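Transcriptional regulator, MarR family (Neisseria meningitidis serogroup B, PDB 3G3Z) probably binds DNA as a dimeric transcription factor of the MarR family, regulating gene expression. Local coordinates at residues I13-I16 with C17-D21. Numbering follows the deposited sequence.
Sequences INLI and CNVFD
Leu15 and Val19 meet one turn apart on helix 5-25, side by side and pointing the same way. Leu15 CD1 lies 3.9 Å from Val19 CG2, the only contact between two side chains across 13-16 and 17-21. Leu15 has its CG anti to the backbone N (chi1 174°) and its second torsion near +60°, which brings CD1 forward to the valine. Val19 CG2 sits beside its own backbone N and also packs 3.2 Å from Leu15 O.

Most of the remaining contact is backbone: four i to i+4 hydrogen bonds of an alpha-helix. Cys17 N donates to Ile13 O at 3.0 Å and Asn18 N to Asn14 O at 2.9 Å. Val19 N reaches Leu15 O at 2.9 Å, and Phe20 N reaches Ile16 O at 2.8 Å.

The other side chains fan out from the helix. Asn14 turns back to the preceding turn, where its ND2 is hydrogen-bonded to Gly10 O. Phe20 touches Ile16 O through its CB at 3.4 Å, while its ring leads away from 13-16.

Several of these residues serve the dimer, as is usual for the N-terminal helix of MarR proteins. Cys17 packs on Cys17 of the second subunit. Ile16 packs on Met136 of that subunit, from its C-terminal helix 119-142. Phe20 meets Leu6 of the partner's helix 5-25, and Asn14 meets Tyr31 at the start of the partner's helix 31-43.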
ATOM      1  N   ILE A  13       2.443  -5.425   4.381  1.00 18.66           N
ATOM      2  CA  ILE A  13       1.258  -4.892   3.691  1.00 17.12           C
ATOM      3  C   ILE A  13       1.679  -3.933   2.588  1.00 16.09           C
ATOM      4  O   ILE A  13       1.076  -3.908   1.512  1.00 14.90           O
ATOM      5  CB  ILE A  13       0.219  -4.241   4.656  1.00 18.98           C
ATOM      6  CG1 ILE A  13       0.820  -3.043   5.420  1.00 22.59           C
ATOM      7  CG2 ILE A  13      -0.366  -5.318   5.598  1.00 18.95           C
ATOM      8  CD1 ILE A  13      -0.183  -2.204   6.214  1.00 22.58           C
ATOM      9  N   ASN A  14       2.735  -3.158   2.849  1.00 16.36           N
ATOM     10  CA  ASN A  14       3.275  -2.246   1.840  1.00 14.05           C
ATOM     11  C   ASN A  14       3.928  -2.980   0.676  1.00 14.30           C
ATOM     12  O   ASN A  14       3.931  -2.475  -0.435  1.00 12.02           O
ATOM     13  CB  ASN A  14       4.227  -1.232   2.465  1.00 10.78           C
ATOM     14  CG  ASN A  14       3.499   0.001   2.977  1.00 16.04           C
ATOM     15  OD1 ASN A  14       3.241   0.947   2.224  1.00 16.65           O
ATOM     16  ND2 ASN A  14       3.180   0.008   4.267  1.00 10.51           N
ATOM     17  N   LEU A  15       4.449  -4.185   0.925  1.00 15.83           N
ATOM     18  CA  LEU A  15       4.994  -5.020  -0.151  1.00 15.46           C
ATOM     19  C   LEU A  15       3.869  -5.543  -1.058  1.00 15.73           C
ATOM     20  O   LEU A  15       3.955  -5.437  -2.281  1.00 15.87           O
ATOM     21  CB  LEU A  15       5.834  -6.177   0.418  1.00 15.37           C
ATOM     22  CG  LEU A  15       6.387  -7.262  -0.521  1.00 20.59           C
ATOM     23  CD1 LEU A  15       7.295  -6.680  -1.607  1.00 20.58           C
ATOM     24  CD2 LEU A  15       7.139  -8.326   0.281  1.00 19.28           C
ATOM     25  N   ILE A  16       2.815  -6.097  -0.466  1.00 15.62           N
ATOM     26  CA  ILE A  16       1.673  -6.562  -1.259  1.00 17.08           C
ATOM     27  C   ILE A  16       1.115  -5.395  -2.085  1.00 16.60           C
ATOM     28  O   ILE A  16       0.951  -5.508  -3.310  1.00 18.33           O
ATOM     29  CB  ILE A  16       0.572  -7.207  -0.374  1.00 14.79           C
ATOM     30  CG1 ILE A  16       1.148  -8.316   0.516  1.00 16.81           C
ATOM     31  CG2 ILE A  16      -0.550  -7.763  -1.222  1.00 19.21           C
ATOM     32  CD1 ILE A  16       1.660  -9.549  -0.212  1.00 17.01           C
ATOM     33  N   CYS A  17       0.859  -4.270  -1.421  1.00 19.32           N
ATOM     34  CA  CYS A  17       0.380  -3.052  -2.089  1.00 19.58           C
ATOM     35  C   CYS A  17       1.278  -2.657  -3.271  1.00 19.23           C
ATOM     36  O   CYS A  17       0.791  -2.365  -4.360  1.00 17.99           O
ATOM     37  CB  CYS A  17       0.288  -1.909  -1.076  1.00 20.33           C
ATOM     38  SG  CYS A  17      -0.504  -0.417  -1.702  1.00 34.04           S
ATOM     39  N   ASN A  18       2.589  -2.668  -3.051  1.00 18.58           N
ATOM     40  CA  ASN A  18       3.572  -2.411  -4.107  1.00 20.40           C
ATOM     41  C   ASN A  18       3.456  -3.388  -5.292  1.00 21.33           C
ATOM     42  O   ASN A  18       3.471  -2.981  -6.465  1.00 21.73           O
ATOM     43  CB  ASN A  18       4.975  -2.512  -3.501  1.00 22.40           C
ATOM     44  CG  ASN A  18       6.040  -1.959  -4.403  1.00 24.95           C
ATOM     45  OD1 ASN A  18       6.077  -0.756  -4.683  1.00 30.61           O
ATOM     46  ND2 ASN A  18       6.935  -2.828  -4.852  1.00 25.54           N
ATOM     47  N   VAL A  19       3.356  -4.677  -4.966  1.00 18.91           N
ATOM     48  CA  VAL A  19       3.358  -5.744  -5.960  1.00 20.15           C
ATOM     49  C   VAL A  19       2.063  -5.720  -6.767  1.00 19.39           C
ATOM     50  O   VAL A  19       2.081  -5.987  -7.964  1.00 20.38           O
ATOM     51  CB  VAL A  19       3.633  -7.142  -5.313  1.00 19.41           C
ATOM     52  CG1 VAL A  19       3.488  -8.259  -6.324  1.00 20.13           C
ATOM     53  CG2 VAL A  19       5.053  -7.179  -4.725  1.00 17.69           C
ATOM     54  N   PHE A  20       0.955  -5.401  -6.097  1.00 17.89           N
ATOM     55  CA  PHE A  20      -0.312  -5.159  -6.757  1.00 16.13           C
ATOM     56  C   PHE A  20      -0.203  -3.997  -7.746  1.00 18.07           C
ATOM     57  O   PHE A  20      -0.692  -4.093  -8.878  1.00 18.67           O
ATOM     58  CB  PHE A  20      -1.415  -4.887  -5.719  1.00 15.81           C
ATOM     59  CG  PHE A  20      -2.797  -4.835  -6.303  1.00 14.24           C
ATOM     60  CD1 PHE A  20      -3.391  -5.980  -6.817  1.00 22.34           C
ATOM     61  CD2 PHE A  20      -3.510  -3.640  -6.332  1.00 20.08           C
ATOM     62  CE1 PHE A  20      -4.665  -5.930  -7.357  1.00 21.01           C
ATOM     63  CE2 PHE A  20      -4.794  -3.585  -6.865  1.00 21.03           C
ATOM     64  CZ  PHE A  20      -5.369  -4.724  -7.382  1.00 20.50           C
ATOM     65  N   ASP A  21       0.430  -2.901  -7.318  1.00 18.75           N
ATOM     66  CA  ASP A  21       0.671  -1.762  -8.190  1.00 19.68           C
ATOM     67  C   ASP A  21       1.583  -2.105  -9.364  1.00 19.40           C
ATOM     68  O   ASP A  21       1.408  -1.583 -10.460  1.00 21.43           O
ATOM     69  CB  ASP A  21       1.271  -0.594  -7.409  1.00 23.22           C
ATOM     70  CG  ASP A  21       0.217   0.272  -6.758  1.00 29.93           C
ATOM     71  OD1 ASP A  21       0.590   1.193  -6.000  1.00 36.68           O
ATOM     72  OD2 ASP A  21      -0.985   0.036  -7.001  1.00 34.71           O
TER